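Local atomic coordinates of naphthalene dioxygenase small subunit (Rhodococcus sp., PDB entry 2B1X), a protein that forms the small (beta) subunit of naphthalene 1,2-dioxygenase, a Rieske non-heme iron oxygenase, and probably contributes to its oxidoreductase activity together with the large subunit. Residues T130-L142 with K153-H166. Numbering follows the deposited sequence.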
ATOM      1  N   THR B 130      -0.249   6.959  -6.155  1.00 14.53           N
ATOM      2  CA  THR B 130       0.713   6.363  -5.243  1.00 15.15           C
ATOM      3  C   THR B 130       1.717   7.455  -4.872  1.00 14.87           C
ATOM      4  O   THR B 130       1.743   8.508  -5.514  1.00 14.95           O
ATOM      5  CB  THR B 130       1.385   5.085  -5.907  1.00 15.94           C
ATOM      6  OG1 THR B 130       2.296   4.495  -4.967  1.00 20.52           O
ATOM      7  CG2 THR B 130       2.276   5.461  -7.003  1.00 13.13           C
ATOM      8  N   TYR B 131       2.533   7.208  -3.847  1.00 13.97           N
ATOM      9  CA  TYR B 131       3.494   8.145  -3.303  1.00 12.55           C
ATOM     10  C   TYR B 131       4.586   7.362  -2.567  1.00 12.68           C
ATOM     11  O   TYR B 131       4.393   6.192  -2.156  1.00 12.06           O
ATOM     12  CB  TYR B 131       2.825   9.128  -2.309  1.00 12.63           C
ATOM     13  CG  TYR B 131       2.219   8.499  -1.058  1.00 11.57           C
ATOM     14  CD1 TYR B 131       2.900   8.550   0.166  1.00 14.79           C
ATOM     15  CD2 TYR B 131       0.980   7.888  -1.090  1.00 11.99           C
ATOM     16  CE1 TYR B 131       2.361   8.017   1.322  1.00 13.80           C
ATOM     17  CE2 TYR B 131       0.413   7.331   0.078  1.00 13.30           C
ATOM     18  CZ  TYR B 131       1.104   7.392   1.258  1.00 15.23           C
ATOM     19  OH  TYR B 131       0.559   6.863   2.409  1.00 16.02           O
ATOM     20  N   ASP B 132       5.746   7.991  -2.457  1.00 12.55           N
ATOM     21  CA  ASP B 132       6.887   7.449  -1.752  1.00 13.61           C
ATOM     22  C   ASP B 132       7.095   8.286  -0.531  1.00 13.66           C
ATOM     23  O   ASP B 132       6.757   9.462  -0.540  1.00 12.95           O
ATOM     24  CB  ASP B 132       8.165   7.546  -2.604  1.00 13.75           C
ATOM     25  CG  ASP B 132       8.049   6.745  -3.879  1.00 15.70           C
ATOM     26  OD1 ASP B 132       7.193   5.824  -3.916  1.00 18.55           O
ATOM     27  OD2 ASP B 132       8.745   6.955  -4.896  1.00 17.56           O
ATOM     28  N   VAL B 133       7.639   7.666   0.505  1.00 12.99           N
ATOM     29  CA  VAL B 133       8.112   8.364   1.677  1.00 14.18           C
ATOM     30  C   VAL B 133       9.537   7.921   1.980  1.00 13.65           C
ATOM     31  O   VAL B 133       9.813   6.721   2.070  1.00 13.63           O
ATOM     32  CB  VAL B 133       7.230   8.039   2.898  1.00 14.23           C
ATOM     33  CG1 VAL B 133       7.837   8.605   4.180  1.00 16.50           C
ATOM     34  CG2 VAL B 133       5.822   8.625   2.710  1.00 16.47           C
ATOM     35  N   LEU B 134      10.453   8.877   2.108  1.00 13.79           N
ATOM     36  CA  LEU B 134      11.776   8.598   2.656  1.00 13.62           C
ATOM     37  C   LEU B 134      11.858   9.207   4.061  1.00 13.93           C
ATOM     38  O   LEU B 134      11.376  10.321   4.283  1.00 14.38           O
ATOM     39  CB  LEU B 134      12.882   9.177   1.787  1.00 13.89           C
ATOM     40  CG  LEU B 134      13.022   8.609   0.359  1.00 13.52           C
ATOM     41  CD1 LEU B 134      14.285   9.191  -0.220  1.00 14.99           C
ATOM     42  CD2 LEU B 134      13.109   7.098   0.424  1.00 14.51           C
ATOM     43  N   SER B 135      12.389   8.446   5.017  1.00 13.45           N
ATOM     44  CA  SER B 135      12.558   8.961   6.386  1.00 12.94           C
ATOM     45  C   SER B 135      14.020   8.836   6.768  1.00 12.19           C
ATOM     46  O   SER B 135      14.674   7.881   6.385  1.00 12.21           O
ATOM     47  CB  SER B 135      11.739   8.157   7.369  1.00 12.38           C
ATOM     48  OG  SER B 135      12.136   8.488   8.705  1.00 14.19           O
ATOM     49  N   GLY B 136      14.545   9.767   7.538  1.00 12.52           N
ATOM     50  CA  GLY B 136      15.960   9.654   7.906  1.00 12.51           C
ATOM     51  C   GLY B 136      16.437  10.752   8.809  1.00 12.79           C
ATOM     52  O   GLY B 136      15.692  11.688   9.121  1.00 13.05           O
ATOM     53  N   GLU B 137      17.702  10.666   9.193  1.00 12.93           N
ATOM     54  CA  GLU B 137      18.302  11.710   9.970  1.00 13.75           C
ATOM     55  C   GLU B 137      19.428  12.376   9.189  1.00 14.15           C
ATOM     56  O   GLU B 137      20.265  11.705   8.591  1.00 15.12           O
ATOM     57  CB  GLU B 137      18.786  11.172  11.313  1.00 13.74           C
ATOM     58  CG  GLU B 137      19.225  12.273  12.263  1.00 15.40           C
ATOM     59  CD  GLU B 137      19.560  11.739  13.649  1.00 20.50           C
ATOM     60  OE1 GLU B 137      20.517  10.938  13.767  1.00 20.96           O
ATOM     61  OE2 GLU B 137      18.865  12.122  14.623  1.00 22.91           O
ATOM     62  N   ARG B 138      19.417  13.703   9.173  1.00 14.58           N
ATOM     63  CA  ARG B 138      20.473  14.484   8.529  1.00 15.61           C
ATOM     64  C   ARG B 138      21.338  15.062   9.606  1.00 15.95           C
ATOM     65  O   ARG B 138      20.831  15.693  10.541  1.00 16.06           O
ATOM     66  CB  ARG B 138      19.900  15.620   7.678  1.00 15.24           C
ATOM     67  CG  ARG B 138      18.733  15.196   6.785  1.00 15.27           C
ATOM     68  CD  ARG B 138      18.303  16.322   5.838  1.00 15.19           C
ATOM     69  NE  ARG B 138      17.889  17.471   6.638  1.00 17.15           N
ATOM     70  CZ  ARG B 138      17.450  18.627   6.147  1.00 17.46           C
ATOM     71  NH1 ARG B 138      17.325  18.802   4.836  1.00 16.13           N
ATOM     72  NH2 ARG B 138      17.110  19.599   6.996  1.00 15.35           N
ATOM     73  N   THR B 139      22.635  14.802   9.489  1.00 16.72           N
ATOM     74  CA  THR B 139      23.647  15.433  10.309  1.00 17.81           C
ATOM     75  C   THR B 139      24.496  16.335   9.435  1.00 18.08           C
ATOM     76  O   THR B 139      25.143  15.850   8.507  1.00 17.91           O
ATOM     77  CB  THR B 139      24.496  14.343  11.019  1.00 18.34           C
ATOM     78  OG1 THR B 139      23.595  13.499  11.752  1.00 19.83           O
ATOM     79  CG2 THR B 139      25.383  14.943  12.117  1.00 17.15           C
ATOM     80  N   ASP B 140      24.486  17.641   9.749  1.00 18.53           N
ATOM     81  CA  ASP B 140      25.105  18.686   8.935  1.00 19.45           C
ATOM     82  C   ASP B 140      26.200  19.427   9.708  1.00 19.44           C
ATOM     83  O   ASP B 140      26.216  19.476  10.950  1.00 18.94           O
ATOM     84  CB  ASP B 140      24.101  19.753   8.457  1.00 19.65           C
ATOM     85  CG  ASP B 140      22.894  19.180   7.734  1.00 23.56           C
ATOM     86  OD1 ASP B 140      22.930  18.005   7.260  1.00 28.09           O
ATOM     87  OD2 ASP B 140      21.825  19.844   7.614  1.00 26.02           O
ATOM     88  N   VAL B 141      27.119  19.982   8.950  1.00 19.11           N
ATOM     89  CA  VAL B 141      28.018  21.015   9.463  1.00 19.74           C
ATOM     90  C   VAL B 141      27.688  22.279   8.684  1.00 19.79           C
ATOM     91  O   VAL B 141      27.792  22.313   7.459  1.00 18.78           O
ATOM     92  CB  VAL B 141      29.504  20.609   9.332  1.00 19.70           C
ATOM     93  CG1 VAL B 141      30.462  21.739   9.832  1.00 19.56           C
ATOM     94  CG2 VAL B 141      29.734  19.317  10.101  1.00 19.50           C
ATOM     95  N   LEU B 142      27.240  23.293   9.412  1.00 21.19           N
ATOM     96  CA  LEU B 142      27.001  24.621   8.850  1.00 23.09           C
ATOM     97  C   LEU B 142      28.119  25.580   9.265  1.00 23.96           C
ATOM     98  O   LEU B 142      28.602  25.520  10.399  1.00 24.04           O
ATOM     99  CB  LEU B 142      25.658  25.154   9.337  1.00 23.25           C
ATOM    100  CG  LEU B 142      24.409  24.986   8.469  1.00 23.96           C
ATOM    101  CD1 LEU B 142      24.442  23.795   7.490  1.00 25.57           C
ATOM    102  CD2 LEU B 142      23.178  24.969   9.352  1.00 22.90           C
ATOM    103  N   LYS B 153      28.904  20.235   5.084  1.00 17.38           N
ATOM    104  CA  LYS B 153      28.758  18.779   5.162  1.00 17.57           C
ATOM    105  C   LYS B 153      27.324  18.384   5.447  1.00 16.96           C
ATOM    106  O   LYS B 153      26.624  19.069   6.178  1.00 16.96           O
ATOM    107  CB  LYS B 153      29.687  18.199   6.243  1.00 18.14           C
ATOM    108  CG  LYS B 153      29.813  16.665   6.247  1.00 19.96           C
ATOM    109  CD  LYS B 153      30.684  16.187   7.415  1.00 24.22           C
ATOM    110  CE  LYS B 153      30.547  14.694   7.650  1.00 25.94           C
ATOM    111  NZ  LYS B 153      31.319  13.888   6.657  1.00 29.08           N
ATOM    112  N   ARG B 154      26.895  17.272   4.861  1.00 16.84           N
ATOM    113  CA  ARG B 154      25.644  16.646   5.239  1.00 16.20           C
ATOM    114  C   ARG B 154      25.765  15.143   5.053  1.00 16.26           C
ATOM    115  O   ARG B 154      26.239  14.669   3.996  1.00 16.64           O
ATOM    116  CB  ARG B 154      24.476  17.188   4.418  1.00 16.25           C
ATOM    117  CG  ARG B 154      23.185  16.381   4.634  1.00 16.64           C
ATOM    118  CD  ARG B 154      21.923  17.036   4.081  1.00 17.74           C
ATOM    119  NE  ARG B 154      21.544  18.197   4.890  1.00 18.45           N
ATOM    120  CZ  ARG B 154      20.830  19.213   4.436  1.00 16.93           C
ATOM    121  NH1 ARG B 154      20.465  19.235   3.164  1.00 15.41           N
ATOM    122  NH2 ARG B 154      20.517  20.218   5.242  1.00 12.50           N
ATOM    123  N   VAL B 155      25.332  14.406   6.075  1.00 15.40           N
ATOM    124  CA  VAL B 155      25.139  12.967   5.966  1.00 14.57           C
ATOM    125  C   VAL B 155      23.646  12.670   6.149  1.00 14.97           C
ATOM    126  O   VAL B 155      23.057  13.010   7.198  1.00 15.86           O
ATOM    127  CB  VAL B 155      25.947  12.231   7.077  1.00 14.10           C
ATOM    128  CG1 VAL B 155      25.664  10.715   7.072  1.00 14.17           C
ATOM    129  CG2 VAL B 155      27.446  12.519   6.994  1.00 13.41           C
ATOM    130  N   VAL B 156      23.024  12.034   5.154  1.00 14.19           N
ATOM    131  CA  VAL B 156      21.614  11.632   5.269  1.00 13.12           C
ATOM    132  C   VAL B 156      21.583  10.151   5.532  1.00 12.59           C
ATOM    133  O   VAL B 156      21.859   9.367   4.643  1.00 12.41           O
ATOM    134  CB  VAL B 156      20.775  11.950   4.005  1.00 13.47           C
ATOM    135  CG1 VAL B 156      19.275  11.656   4.239  1.00 12.77           C
ATOM    136  CG2 VAL B 156      20.931  13.433   3.587  1.00 12.20           C
ATOM    137  N   LEU B 157      21.280   9.782   6.777  1.00 12.52           N
ATOM    138  CA  LEU B 157      21.082   8.384   7.153  1.00 13.40           C
ATOM    139  C   LEU B 157      19.600   7.968   7.123  1.00 12.67           C
ATOM    140  O   LEU B 157      18.813   8.327   8.014  1.00 12.09           O
ATOM    141  CB  LEU B 157      21.621   8.149   8.558  1.00 12.81           C
ATOM    142  CG  LEU B 157      22.202   6.767   8.865  1.00 17.02           C
ATOM    143  CD1 LEU B 157      23.140   6.234   7.776  1.00 16.47           C
ATOM    144  CD2 LEU B 157      22.909   6.752  10.281  1.00 18.23           C
ATOM    145  N   LEU B 158      19.220   7.185   6.126  1.00 12.93           N
ATOM    146  CA  LEU B 158      17.814   6.803   5.987  1.00 12.62           C
ATOM    147  C   LEU B 158      17.481   5.632   6.895  1.00 12.71           C
ATOM    148  O   LEU B 158      18.317   4.750   7.108  1.00 12.98           O
ATOM    149  CB  LEU B 158      17.478   6.469   4.527  1.00 12.75           C
ATOM    150  CG  LEU B 158      17.787   7.597   3.516  1.00 11.66           C
ATOM    151  CD1 LEU B 158      17.765   7.045   2.071  1.00  9.76           C
ATOM    152  CD2 LEU B 158      16.757   8.732   3.660  1.00 11.80           C
ATOM    153  N   ASP B 159      16.250   5.621   7.411  1.00 12.91           N
ATOM    154  CA  ASP B 159      15.685   4.480   8.158  1.00 12.63           C
ATOM    155  C   ASP B 159      15.224   3.313   7.311  1.00 12.71           C
ATOM    156  O   ASP B 159      14.148   2.734   7.550  1.00 12.65           O
ATOM    157  CB  ASP B 159      14.549   4.985   9.032  1.00 12.16           C
ATOM    158  CG  ASP B 159      14.984   6.190   9.832  1.00 13.99           C
ATOM    159  OD1 ASP B 159      16.083   6.084  10.441  1.00 12.63           O
ATOM    160  OD2 ASP B 159      14.376   7.285   9.826  1.00 13.42           O
ATOM    161  N   GLN B 160      16.051   2.960   6.346  1.00 12.55           N
ATOM    162  CA  GLN B 160      15.736   1.943   5.360  1.00 12.44           C
ATOM    163  C   GLN B 160      17.024   1.221   5.011  1.00 12.53           C
ATOM    164  O   GLN B 160      18.135   1.796   5.107  1.00 12.80           O
ATOM    165  CB  GLN B 160      15.184   2.616   4.095  1.00 12.48           C
ATOM    166  CG  GLN B 160      13.837   3.309   4.282  1.00 14.61           C
ATOM    167  CD  GLN B 160      13.380   4.092   3.057  1.00 15.48           C
ATOM    168  OE1 GLN B 160      13.925   3.937   1.956  1.00 14.38           O
ATOM    169  NE2 GLN B 160      12.347   4.919   3.244  1.00 17.13           N
ATOM    170  N   THR B 161      16.911  -0.019   4.564  1.00 11.79           N
ATOM    171  CA  THR B 161      18.098  -0.658   3.969  1.00 10.88           C
ATOM    172  C   THR B 161      17.835  -0.704   2.458  1.00 10.70           C
ATOM    173  O   THR B 161      18.508  -0.019   1.701  1.00 11.58           O
ATOM    174  CB  THR B 161      18.351  -2.071   4.604  1.00 11.30           C
ATOM    175  OG1 THR B 161      17.148  -2.849   4.551  1.00  9.55           O
ATOM    176  CG2 THR B 161      18.641  -1.958   6.136  1.00  9.21           C
ATOM    177  N   THR B 162      16.858  -1.482   2.032  1.00 10.18           N
ATOM    178  CA  THR B 162      16.304  -1.389   0.663  1.00 10.66           C
ATOM    179  C   THR B 162      15.562  -0.048   0.530  1.00 10.52           C
ATOM    180  O   THR B 162      14.666   0.225   1.293  1.00 10.99           O
ATOM    181  CB  THR B 162      15.340  -2.579   0.423  1.00 10.49           C
ATOM    182  OG1 THR B 162      16.086  -3.796   0.553  1.00 13.16           O
ATOM    183  CG2 THR B 162      14.844  -2.620  -1.071  1.00 10.03           C
ATOM    184  N   ILE B 163      15.991   0.816  -0.387  1.00 10.81           N
ATOM    185  CA  ILE B 163      15.378   2.143  -0.510  1.00 10.57           C
ATOM    186  C   ILE B 163      14.019   2.061  -1.221  1.00 11.96           C
ATOM    187  O   ILE B 163      13.839   1.350  -2.243  1.00 11.78           O
ATOM    188  CB  ILE B 163      16.365   3.149  -1.204  1.00  9.33           C
ATOM    189  CG1 ILE B 163      17.747   3.134  -0.543  1.00 10.33           C
ATOM    190  CG2 ILE B 163      15.760   4.584  -1.363  1.00  8.88           C
ATOM    191  CD1 ILE B 163      17.711   3.400   0.994  1.00  9.89           C
ATOM    192  N   MET B 164      13.043   2.773  -0.665  1.00 12.76           N
ATOM    193  CA  MET B 164      11.683   2.676  -1.167  1.00 13.26           C
ATOM    194  C   MET B 164      11.252   3.874  -2.051  1.00 13.56           C
ATOM    195  O   MET B 164      10.187   4.473  -1.863  1.00 14.76           O
ATOM    196  CB  MET B 164      10.737   2.377  -0.031  1.00 13.65           C
ATOM    197  CG  MET B 164      11.009   0.950   0.498  1.00 14.06           C
ATOM    198  SD  MET B 164       9.928   0.466   1.827  1.00 16.48           S
ATOM    199  CE  MET B 164      10.776   1.149   3.184  1.00 15.19           C
ATOM    200  N   THR B 165      12.090   4.174  -3.031  1.00 12.97           N
ATOM    201  CA  THR B 165      11.751   5.069  -4.135  1.00 13.14           C
ATOM    202  C   THR B 165      12.609   4.659  -5.317  1.00 13.33           C
ATOM    203  O   THR B 165      13.637   3.966  -5.129  1.00 12.96           O
ATOM    204  CB  THR B 165      11.875   6.553  -3.735  1.00 13.53           C
ATOM    205  OG1 THR B 165      11.293   7.361  -4.750  1.00 13.72           O
ATOM    206  CG2 THR B 165      13.321   6.983  -3.607  1.00 13.02           C
ATOM    207  N   HIS B 166      12.194   5.028  -6.526  1.00 12.77           N
ATOM    208  CA  HIS B 166      12.787   4.447  -7.746  1.00 13.12           C
ATOM    209  C   HIS B 166      14.113   5.105  -8.183  1.00 13.87           C
ATOM    210  O   HIS B 166      14.795   4.584  -9.060  1.00 15.36           O
ATOM    211  CB  HIS B 166      11.775   4.460  -8.905  1.00 13.49           C
ATOM    212  CG  HIS B 166      11.302   5.835  -9.250  1.00 13.19           C
ATOM    213  ND1 HIS B 166      10.300   6.459  -8.542  1.00 13.84           N
ATOM    214  CD2 HIS B 166      11.770   6.753 -10.132  1.00 14.54           C
ATOM    215  CE1 HIS B 166      10.144   7.694  -8.998  1.00 15.36           C
ATOM    216  NE2 HIS B 166      10.996   7.884  -9.993  1.00 13.50           N
TER
HETATM  217  O   HOH W   1       8.550   4.843  -6.717  1.00 22.12           O
HETATM  218  O   HOH W   2       8.096   4.824   0.087  1.00 24.58           O
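Arg154 meets Asp140 side-on, NE giving a hydrogen bond to OD1 (2.8 Å) and NH2 one to OD2 (2.7 Å). Both oxygens lie near the guanidinium plane, yet the carboxylate is turned 48° against it and is approached from above its own plane. The bend of the arginine at chi3 (-72°) also lays its guanidinium flat on that of Arg138, centres 3.9 Å apart. Carboxylates probably offset this pairing of like charges: besides Asp140, Glu22 takes NH1 of Arg154, and the C-terminal carboxylate of Met172 takes NH1 of Arg138. An alanine in place of Arg154 would probably strand the buried Asp140 carboxylate without its counter-charge and uncover one face of the Arg138 guanidinium. Along the strands, Glu137 with Leu157 and Thr139 with Val155 exchange paired backbone bonds; Val141 N reaches Lys153 O at 3.0 Å, but the return bond is weak. Past the last pair, Asp159 N still donates to Ser135 O, while Ser135 OG donates to the anti lone pair of Asp159 OD2 (2.8 Å), an oxygen that also meets Arg96 of a second small subunit. Ser135 N stays buried without a partner. Gln160 OE1 accepts a hydrogen bond from Met164 N, while its NE2 bonds Val133 O weakly and also Tyr122 OH of that second subunit; one water links Val133 N to Met164 O. Thr165 OG1 donates to Asp132 OD2 (2.6 Å), which a second water joins to His166 ND1. Residues 136-141 and 153-158 pair within an antiparallel beta hairpin of the mixed sheet in the NTF2-like fold of ring-hydroxylating dioxygenase beta subunits.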